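Local coordinates for protein agmatinase (Burkholderia thailandensis, PDB 4DZ4) that probably hydrolyses agmatine to putrescine and urea, as an agmatinase of the arginase family that holds two manganese ions in each subunit, at residues F93-V98 / L315-K320; D138-Y143 / D175-G180; H165-A170 / G180-K185. All blocks are in the same frame, centred on the assembly; numbering follows the deposited sequence.

Contact 1: residues F93-V98 / L315-K320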
loop_
_atom_site.group_PDB
_atom_site.type_symbol
_atom_site.label_atom_id
_atom_site.label_comp_id
_atom_site.label_asym_id
_atom_site.label_seq_id
_atom_site.Cartn_x
_atom_site.Cartn_y
_atom_site.Cartn_z
ATOM N N PHE B 93 34.588 6.225 -6.531
ATOM C CA PHE B 93 35.178 4.883 -6.463
ATOM C C PHE B 93 36.404 4.771 -7.339
ATOM O O PHE B 93 37.096 3.763 -7.306
ATOM C CB PHE B 93 34.127 3.805 -6.754
ATOM C CG PHE B 93 32.892 3.983 -5.932
ATOM C CD1 PHE B 93 32.987 4.029 -4.540
ATOM C CD2 PHE B 93 31.653 4.155 -6.530
ATOM C CE1 PHE B 93 31.858 4.228 -3.753
ATOM C CE2 PHE B 93 30.507 4.325 -5.743
ATOM C CZ PHE B 93 30.619 4.390 -4.367
ATOM N N ASP B 94 36.703 5.839 -8.074
ATOM C CA ASP B 94 37.953 5.883 -8.841
ATOM C C ASP B 94 39.164 5.971 -7.935
ATOM O O ASP B 94 40.249 5.512 -8.310
ATOM C CB ASP B 94 37.925 7.006 -9.873
ATOM C CG ASP B 94 37.097 6.643 -11.083
ATOM O OD1 ASP B 94 36.911 5.425 -11.341
ATOM O OD2 ASP B 94 36.610 7.565 -11.768
ATOM N N ASP B 95 39.010 6.558 -6.748
ATOM C CA ASP B 95 40.142 6.621 -5.837
ATOM C C ASP B 95 39.834 6.398 -4.372
ATOM O O ASP B 95 40.722 6.547 -3.541
ATOM C CB ASP B 95 40.989 7.887 -6.060
ATOM C CG ASP B 95 40.177 9.147 -6.014
ATOM O OD1 ASP B 95 39.156 9.196 -5.296
ATOM O OD2 ASP B 95 40.570 10.109 -6.708
ATOM N N LEU B 96 38.586 6.014 -4.069
ATOM C CA LEU B 96 38.219 5.544 -2.740
ATOM C C LEU B 96 37.729 4.104 -2.872
ATOM O O LEU B 96 36.774 3.831 -3.608
ATOM C CB LEU B 96 37.081 6.391 -2.124
ATOM C CG LEU B 96 36.682 6.094 -0.665
ATOM C CD1 LEU B 96 37.684 6.622 0.348
ATOM C CD2 LEU B 96 35.291 6.669 -0.348
ATOM N N ALA B 97 38.380 3.212 -2.129
ATOM C CA ALA B 97 38.133 1.765 -2.194
ATOM C C ALA B 97 37.062 1.422 -1.149
ATOM O O ALA B 97 37.312 1.459 0.049
ATOM C CB ALA B 97 39.434 1.009 -1.930
ATOM N N VAL B 98 35.867 1.128 -1.649
ATOM C CA VAL B 98 34.681 0.868 -0.819
ATOM C C VAL B 98 34.132 -0.493 -1.186
ATOM O O VAL B 98 33.940 -0.768 -2.377
ATOM C CB VAL B 98 33.591 1.927 -1.066
ATOM C CG1 VAL B 98 32.382 1.710 -0.132
ATOM C CG2 VAL B 98 34.141 3.327 -0.870
ATOM N N LEU B 315 32.486 12.434 1.511
ATOM C CA LEU B 315 33.289 13.145 2.515
ATOM C C LEU B 315 34.615 12.422 2.717
ATOM O O LEU B 315 35.674 13.061 2.719
ATOM C CB LEU B 315 32.567 13.291 3.842
ATOM C CG LEU B 315 31.378 14.274 3.845
ATOM C CD1 LEU B 315 30.607 14.134 5.150
ATOM C CD2 LEU B 315 31.882 15.699 3.680
ATOM N N TRP B 316 34.557 11.096 2.856
ATOM C CA TRP B 316 35.801 10.327 2.954
ATOM C C TRP B 316 36.681 10.391 1.720
ATOM O O TRP B 316 37.912 10.434 1.851
ATOM C CB TRP B 316 35.524 8.887 3.381
ATOM C CG TRP B 316 35.233 8.738 4.859
ATOM C CD1 TRP B 316 35.952 9.256 5.947
ATOM C CD2 TRP B 316 34.132 7.963 5.467
ATOM N NE1 TRP B 316 35.373 8.881 7.145
ATOM C CE2 TRP B 316 34.287 8.098 6.930
ATOM C CE3 TRP B 316 33.078 7.211 4.963
ATOM C CZ2 TRP B 316 33.395 7.498 7.830
ATOM C CZ3 TRP B 316 32.188 6.608 5.879
ATOM C CH2 TRP B 316 32.371 6.726 7.279
ATOM N N ARG B 317 36.074 10.382 0.523
ATOM C CA ARG B 317 36.850 10.497 -0.734
ATOM C C ARG B 317 37.614 11.813 -0.686
ATOM O O ARG B 317 38.801 11.854 -1.010
ATOM C CB ARG B 317 35.944 10.440 -1.978
ATOM C CG ARG B 317 36.683 10.363 -3.316
ATOM C CD ARG B 317 37.025 11.762 -3.822
ATOM N NE ARG B 317 37.899 11.732 -4.985
ATOM C CZ ARG B 317 38.283 12.813 -5.664
ATOM N NH1 ARG B 317 37.872 14.017 -5.303
ATOM N NH2 ARG B 317 39.097 12.691 -6.698
ATOM N N GLN B 318 36.937 12.879 -0.271
ATOM C CA GLN B 318 37.578 14.200 -0.226
ATOM C C GLN B 318 38.722 14.280 0.773
ATOM O O GLN B 318 39.764 14.896 0.467
ATOM C CB GLN B 318 36.557 15.310 0.044
ATOM C CG GLN B 318 35.592 15.567 -1.107
ATOM C CD GLN B 318 36.263 16.102 -2.372
ATOM O OE1 GLN B 318 37.048 15.401 -3.023
ATOM N NE2 GLN B 318 35.943 17.347 -2.740
ATOM N N ARG B 319 38.548 13.667 1.940
ATOM C CA ARG B 319 39.610 13.563 2.941
ATOM C C ARG B 319 40.836 12.772 2.430
ATOM O O ARG B 319 41.992 13.192 2.633
ATOM C CB ARG B 319 39.059 12.950 4.229
ATOM N N LYS B 320 40.594 11.643 1.765
ATOM C CA LYS B 320 41.688 10.852 1.189
ATOM C C LYS B 320 42.380 11.623 0.053
ATOM O O LYS B 320 43.611 11.707 0.016
ATOM C CB LYS B 320 41.211 9.462 0.720
ATOM C CG LYS B 320 42.328 8.573 0.154
ATOM C CD LYS B 320 41.820 7.278 -0.476
ATOM C CE LYS B 320 42.957 6.505 -1.152
ATOM N NZ LYS B 320 42.511 5.359 -2.004
HETATM O O HOH W 1 40.176 9.814 -2.677
#
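Lys320 NZ donates to the backbone oxygen of Asp95, NZ to O 2.6 Å, at the end of a fully extended chain that reaches out from the helix to the loop; the same NZ forms a salt bridge with Asp48. One turn earlier, Arg317 takes the carboxylate of Asp95 side-on: NE reaches OD1 at 2.8 Å and NH2 reaches OD2 at 3.0 Å, a two-pronged salt bridge in which each oxygen uses its syn lone pair. The carboxylate and guanidinium planes are only 21° from parallel. Arg317 leaves the helix with CG anti to its own backbone N (chi1 -172°), and the bend at chi2 brings the NE/NH2 side of the guanidinium against the carboxylate. NH1, the nitrogen not used on Asp95, donates to Gln318 OE1 at 2.8 Å, so the guanidinium is fixed in rotation from two directions. A water lies 3.0 Å from Arg317 O and can donate to it; its approach to Asp95 OD1 is weak.

Leu96 rests its two methyls on the helix, CD2 coming within 3.9 Å of Arg317 N and 4.3 Å of Trp316 CB.

The contact joins the loop leading into strand 98-103 to the long C-terminal helix 300-323, whose Trp316 packs against strands 49-54 and 131-136 and hydrogen-bonds through NE1 to Leu283 O.

Contact 2: residues D138-Y143 / D175-G180. With MN (manganese (II) ion), chain P; EDO (1,2-ethanediol), chain X.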
loop_
_atom_site.group_PDB
_atom_site.type_symbol
_atom_site.label_atom_id
_atom_site.label_comp_id
_atom_site.label_asym_id
_atom_site.label_seq_id
_atom_site.Cartn_x
_atom_site.Cartn_y
_atom_site.Cartn_z
ATOM N N ASP B 138 18.091 -1.098 14.129
ATOM C CA ASP B 138 17.667 -0.079 15.095
ATOM C C ASP B 138 18.859 0.609 15.762
ATOM O O ASP B 138 20.016 0.179 15.620
ATOM C CB ASP B 138 16.603 -0.625 16.076
ATOM C CG ASP B 138 17.196 -1.537 17.183
ATOM O OD1 ASP B 138 18.231 -1.166 17.793
ATOM O OD2 ASP B 138 16.568 -2.595 17.482
ATOM N N HIS B 139 18.587 1.723 16.426
ATOM C CA HIS B 139 19.682 2.575 16.922
ATOM C C HIS B 139 20.564 1.943 17.972
ATOM O O HIS B 139 21.684 2.418 18.218
ATOM C CB HIS B 139 19.134 3.916 17.419
ATOM C CG HIS B 139 20.015 5.099 17.044
ATOM N ND1 HIS B 139 19.538 6.358 16.951
ATOM C CD2 HIS B 139 21.369 5.165 16.730
ATOM C CE1 HIS B 139 20.527 7.183 16.583
ATOM N NE2 HIS B 139 21.658 6.456 16.445
ATOM N N TYR B 140 20.080 0.880 18.621
ATOM C CA TYR B 140 20.901 0.221 19.638
ATOM C C TYR B 140 22.276 -0.152 19.065
ATOM O O TYR B 140 23.285 -0.132 19.793
ATOM C CB TYR B 140 20.217 -1.033 20.190
ATOM C CG TYR B 140 21.124 -1.754 21.165
ATOM C CD1 TYR B 140 21.183 -1.365 22.497
ATOM C CD2 TYR B 140 21.960 -2.797 20.728
ATOM C CE1 TYR B 140 22.042 -2.003 23.388
ATOM C CE2 TYR B 140 22.829 -3.434 21.603
ATOM C CZ TYR B 140 22.846 -3.038 22.938
ATOM O OH TYR B 140 23.701 -3.662 23.832
ATOM N N ILE B 141 22.323 -0.491 17.772
ATOM C CA ILE B 141 23.606 -0.974 17.192
ATOM C C ILE B 141 24.759 0.009 17.396
ATOM O O ILE B 141 25.933 -0.395 17.465
ATOM C CB ILE B 141 23.483 -1.366 15.693
ATOM C CG1 ILE B 141 23.348 -0.121 14.781
ATOM C CG2 ILE B 141 22.339 -2.393 15.505
ATOM C CD1 ILE B 141 23.409 -0.422 13.279
ATOM N N THR B 142 24.443 1.300 17.492
ATOM C CA THR B 142 25.492 2.306 17.601
ATOM C C THR B 142 26.314 2.207 18.905
ATOM O O THR B 142 27.509 2.562 18.931
ATOM C CB THR B 142 24.906 3.703 17.422
ATOM O OG1 THR B 142 24.191 3.743 16.178
ATOM C CG2 THR B 142 26.035 4.773 17.399
ATOM N N TYR B 143 25.692 1.684 19.956
ATOM C CA TYR B 143 26.400 1.506 21.218
ATOM C C TYR B 143 27.558 0.495 21.082
ATOM O O TYR B 143 28.707 0.851 21.320
ATOM C CB TYR B 143 25.392 1.156 22.334
ATOM C CG TYR B 143 25.996 0.844 23.669
ATOM C CD1 TYR B 143 26.974 1.682 24.252
ATOM C CD2 TYR B 143 25.561 -0.274 24.397
ATOM C CE1 TYR B 143 27.524 1.380 25.492
ATOM C CE2 TYR B 143 26.127 -0.596 25.631
ATOM C CZ TYR B 143 27.089 0.262 26.180
ATOM O OH TYR B 143 27.609 -0.047 27.408
ATOM N N ASP B 175 22.501 -4.198 30.797
ATOM C CA ASP B 175 22.292 -5.282 29.821
ATOM C C ASP B 175 21.015 -5.150 28.974
ATOM O O ASP B 175 20.739 -6.024 28.138
ATOM C CB ASP B 175 22.265 -6.652 30.513
ATOM C CG ASP B 175 21.098 -6.810 31.523
ATOM O OD1 ASP B 175 20.303 -5.863 31.735
ATOM O OD2 ASP B 175 20.985 -7.904 32.142
ATOM N N SER B 176 20.224 -4.106 29.201
ATOM C CA SER B 176 18.981 -3.977 28.406
ATOM C C SER B 176 19.267 -3.755 26.918
ATOM O O SER B 176 20.323 -3.223 26.533
ATOM C CB SER B 176 18.077 -2.882 28.975
ATOM O OG SER B 176 18.634 -1.632 28.638
ATOM N N LEU B 177 18.306 -4.135 26.076
ATOM C CA LEU B 177 18.450 -4.033 24.644
ATOM C C LEU B 177 17.399 -3.017 24.273
ATOM O O LEU B 177 16.241 -3.387 24.110
ATOM C CB LEU B 177 18.121 -5.403 24.046
ATOM C CG LEU B 177 18.404 -5.791 22.603
ATOM C CD1 LEU B 177 19.769 -5.284 22.155
ATOM C CD2 LEU B 177 18.390 -7.322 22.536
ATOM N N ASN B 178 17.789 -1.742 24.286
ATOM C CA ASN B 178 16.837 -0.624 24.127
ATOM C C ASN B 178 17.464 0.482 23.271
ATOM O O ASN B 178 18.484 1.092 23.653
ATOM C CB ASN B 178 16.442 -0.080 25.509
ATOM C CG ASN B 178 15.242 0.871 25.466
ATOM O OD1 ASN B 178 15.079 1.659 24.519
ATOM N ND2 ASN B 178 14.420 0.817 26.503
ATOM N N HIS B 179 16.840 0.750 22.118
ATOM C CA HIS B 179 17.345 1.765 21.181
ATOM C C HIS B 179 17.200 3.196 21.663
ATOM O O HIS B 179 17.648 4.119 20.991
ATOM C CB HIS B 179 16.708 1.577 19.781
ATOM C CG HIS B 179 15.239 1.924 19.718
ATOM N ND1 HIS B 179 14.619 2.195 18.532
ATOM C CD2 HIS B 179 14.282 2.084 20.710
ATOM C CE1 HIS B 179 13.309 2.491 18.770
ATOM N NE2 HIS B 179 13.106 2.451 20.090
ATOM N N GLY B 180 16.583 3.380 22.828
ATOM C CA GLY B 180 16.332 4.703 23.367
ATOM C C GLY B 180 17.162 5.034 24.578
ATOM O O GLY B 180 17.040 6.126 25.156
HETATM MN MN MN P . 17.620 6.989 17.795
HETATM C C1 EDO X . 22.663 -6.362 25.188
HETATM O O1 EDO X . 22.599 -7.128 26.392
HETATM C C2 EDO X . 22.273 -7.122 23.909
HETATM O O2 EDO X . 23.165 -8.198 23.589
HETATM O O HOH W 2 22.981 -3.526 26.298
HETATM O O HOH W 3 15.739 7.228 18.233
#
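Ser176 meets Tyr140 through its backbone: Ser176 O lies 3.8 Å from Tyr140 CE1, and a water ties the two together, donating to Ser176 O while accepting from Tyr140 OH at 2.6 Å. Next comes Leu177, whose CD1 sits over one face of the Tyr140 ring, 3.6 Å from its centroid and 15° off the normal, a CH-pi contact. A chi1 of 176° carries the tyrosine ring toward Leu177 and Asn178. A 1,2-ethanediol, probably from the crystallisation liquor, packs against Leu177 CD1 and Tyr140 OH, while Leu177 O accepts from His109 of a neighbouring subunit. Asn178 then brings its backbone O to the ring's edge, 3.8 Å from Tyr140 CD1; its side-chain OD1 takes the N-H of Gly180 in an Asx turn. His179 packs its CB 3.6 Å from Tyr140 N and 3.7 Å from Asp138 OD1, and Glu290 accepts from both His179 ND1 and His139 N. The first segment has an Asx turn of its own: Asp138 OD1 accepts from Tyr140 N at 2.9 Å, shaping the start of the 3-10 turn that carries His139 to the binuclear manganese site of the arginase fold. There His139 ND1 binds one manganese at 2.2 Å, with Asp163, Asp167 and Asp246 also on that metal.

Contact 3: residues H165-A170 / G180-K185. With MN (manganese (II) ion), chain Q; MN (manganese (II) ion), chain P.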
loop_
_atom_site.group_PDB
_atom_site.type_symbol
_atom_site.label_atom_id
_atom_site.label_comp_id
_atom_site.label_asym_id
_atom_site.label_seq_id
_atom_site.Cartn_x
_atom_site.Cartn_y
_atom_site.Cartn_z
ATOM N N HIS B 165 15.117 11.833 18.487
ATOM C CA HIS B 165 15.238 11.317 19.865
ATOM C C HIS B 165 16.680 11.388 20.375
ATOM O O HIS B 165 17.616 11.038 19.683
ATOM C CB HIS B 165 14.812 9.843 19.933
ATOM C CG HIS B 165 13.458 9.578 19.334
ATOM N ND1 HIS B 165 13.291 9.204 18.038
ATOM C CD2 HIS B 165 12.192 9.644 19.896
ATOM C CE1 HIS B 165 11.964 9.055 17.792
ATOM N NE2 HIS B 165 11.303 9.309 18.933
ATOM N N CYS B 166 16.829 11.782 21.627
ATOM C CA CYS B 166 18.162 11.898 22.236
ATOM C C CYS B 166 18.786 10.549 22.573
ATOM O O CYS B 166 20.028 10.422 22.646
ATOM C CB CYS B 166 18.082 12.759 23.491
ATOM S SG CYS B 166 17.036 12.071 24.794
ATOM N N ASP B 167 17.935 9.540 22.773
ATOM C CA ASP B 167 18.376 8.188 23.158
ATOM C C ASP B 167 19.282 8.177 24.391
ATOM O O ASP B 167 20.131 7.285 24.555
ATOM C CB ASP B 167 18.996 7.469 21.950
ATOM C CG ASP B 167 17.999 7.362 20.775
ATOM O OD1 ASP B 167 16.768 7.415 21.048
ATOM O OD2 ASP B 167 18.432 7.232 19.614
ATOM N N THR B 168 19.084 9.163 25.264
ATOM C CA THR B 168 19.832 9.280 26.510
ATOM C C THR B 168 18.927 9.207 27.757
ATOM O O THR B 168 19.331 9.606 28.838
ATOM C CB THR B 168 20.653 10.605 26.539
ATOM O OG1 THR B 168 19.774 11.710 26.245
ATOM C CG2 THR B 168 21.781 10.578 25.522
ATOM N N TRP B 169 17.705 8.669 27.614
ATOM C CA TRP B 169 16.827 8.437 28.760
ATOM C C TRP B 169 17.483 7.447 29.694
ATOM O O TRP B 169 18.104 6.482 29.231
ATOM C CB TRP B 169 15.455 7.949 28.289
ATOM C CG TRP B 169 14.704 9.060 27.586
ATOM C CD1 TRP B 169 14.075 10.174 28.171
ATOM C CD2 TRP B 169 14.538 9.243 26.150
ATOM N NE1 TRP B 169 13.533 10.986 27.199
ATOM C CE2 TRP B 169 13.772 10.491 25.973
ATOM C CE3 TRP B 169 14.908 8.512 25.029
ATOM C CZ2 TRP B 169 13.428 10.978 24.705
ATOM C CZ3 TRP B 169 14.546 8.996 23.751
ATOM C CH2 TRP B 169 13.816 10.196 23.602
ATOM N N ALA B 170 17.358 7.683 30.994
ATOM C CA ALA B 170 18.069 6.872 31.986
ATOM C C ALA B 170 17.588 5.416 31.978
ATOM O O ALA B 170 16.392 5.126 31.801
ATOM C CB ALA B 170 17.941 7.487 33.375
ATOM N N GLY B 180 16.583 3.380 22.828
ATOM C CA GLY B 180 16.332 4.703 23.367
ATOM C C GLY B 180 17.162 5.034 24.578
ATOM O O GLY B 180 17.040 6.126 25.156
ATOM N N THR B 181 17.984 4.089 25.027
ATOM C CA THR B 181 18.776 4.360 26.247
ATOM C C THR B 181 20.264 4.052 26.055
ATOM O O THR B 181 21.057 4.203 27.003
ATOM C CB THR B 181 18.260 3.584 27.472
ATOM O OG1 THR B 181 18.440 2.181 27.252
ATOM C CG2 THR B 181 16.757 3.843 27.718
ATOM N N MET B 182 20.649 3.629 24.856
ATOM C CA MET B 182 22.060 3.213 24.653
ATOM C C MET B 182 23.073 4.372 24.673
ATOM O O MET B 182 24.265 4.154 24.962
ATOM C CB MET B 182 22.237 2.307 23.425
ATOM C CG MET B 182 22.245 2.998 22.055
ATOM S SD MET B 182 20.569 3.501 21.680
ATOM C CE MET B 182 20.939 4.774 20.459
ATOM N N PHE B 183 22.617 5.599 24.418
ATOM C CA PHE B 183 23.554 6.737 24.563
ATOM C C PHE B 183 23.669 7.264 25.984
ATOM O O PHE B 183 24.654 7.938 26.303
ATOM C CB PHE B 183 23.315 7.889 23.551
ATOM C CG PHE B 183 23.477 7.475 22.091
ATOM C CD1 PHE B 183 24.324 6.425 21.724
ATOM C CD2 PHE B 183 22.809 8.154 21.087
ATOM C CE1 PHE B 183 24.479 6.038 20.395
ATOM C CE2 PHE B 183 22.953 7.770 19.753
ATOM C CZ PHE B 183 23.781 6.712 19.397
ATOM N N TYR B 184 22.671 6.986 26.824
ATOM C CA TYR B 184 22.865 7.129 28.261
ATOM C C TYR B 184 24.027 6.224 28.682
ATOM O O TYR B 184 24.929 6.660 29.398
ATOM C CB TYR B 184 21.583 6.762 29.016
ATOM C CG TYR B 184 21.679 6.775 30.533
ATOM C CD1 TYR B 184 21.525 7.969 31.268
ATOM C CD2 TYR B 184 21.895 5.580 31.247
ATOM C CE1 TYR B 184 21.584 7.948 32.660
ATOM C CE2 TYR B 184 21.983 5.568 32.628
ATOM C CZ TYR B 184 21.829 6.750 33.328
ATOM O OH TYR B 184 21.877 6.713 34.696
ATOM N N LYS B 185 23.990 4.962 28.238
ATOM C CA LYS B 185 25.064 4.028 28.608
ATOM C C LYS B 185 26.402 4.490 28.037
ATOM O O LYS B 185 27.413 4.439 28.731
ATOM C CB LYS B 185 24.707 2.606 28.143
ATOM C CG LYS B 185 23.383 2.132 28.760
ATOM C CD LYS B 185 22.989 0.762 28.211
ATOM C CE LYS B 185 21.593 0.371 28.693
ATOM N NZ LYS B 185 21.248 -0.956 28.073
HETATM MN MN MN Q . 14.893 8.281 16.659
HETATM MN MN MN P . 17.620 6.989 17.795
HETATM O O HOH W 3 15.739 7.228 18.233
#
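The loop 165-170 carries two ligands of the binuclear manganese centre of the arginase family, and helix 182-188, with the residues just before it, packs against that loop. His165 ND1 binds one manganese at 2.3 Å and Asp167 OD2 the other at 2.0 Å; Asp163, Asp246 and Asp248 also hold the His165 metal, and His139, Asp163 and Asp246 the Asp167 metal. A water bridges the metals and donates to Asp167 OD1 at 3.0 Å, so both oxygens of this carboxylate face the site. Met182 CE lies alongside it, 3.6 Å from OD2, and also covers one face of the Phe183 ring.

The backbone of Asp167 meets the helix start. Its carbonyl oxygen takes two weak bonds, from Phe183 N at 3.0 Å and from Tyr184 N, while its CA makes a C-H...O contact with Gly180 O. That same glycine oxygen lies near the plane of the Trp169 ring, at its edge, 3.2 Å from CE3.

Farther out, Thr168 CG2 packs on Phe183 CB, and Thr181 CG2 on Trp169 O. The Tyr184 ring receives Ala170 CA over the centre of one face, 3.7 Å from the centroid, in a CH-pi contact.

Loop 165-170 follows strand 158-162, which supplies Leu159 as a neighbour of Phe183; helix 142-153 also packs on the helix start, with Met182 and Lys185 on Tyr143 and Phe183 on Thr142 and Leu146.

Overall arrangement
Contacts 2 and 3 form one neighbourhood, their centres 8 Å apart, while contact 1 lies across the chain's centre, about 30 Å from contact 2 and 33 Å from contact 3, centre to centre. Along the chain, contacts 2 and 3 are both nested within the span closed by contact 1, and their own segments alternate and share Gly180. They meet around one manganese, and Lys185 NZ probably hydrogen-bonds Ser176 OG between them. Together they gather loops and helix starts after strands 131-136 and 158-162 of the parallel sheet, bringing His139, His165 and Asp167 to the manganese pair, whereas contact 1 lies away from the metal site.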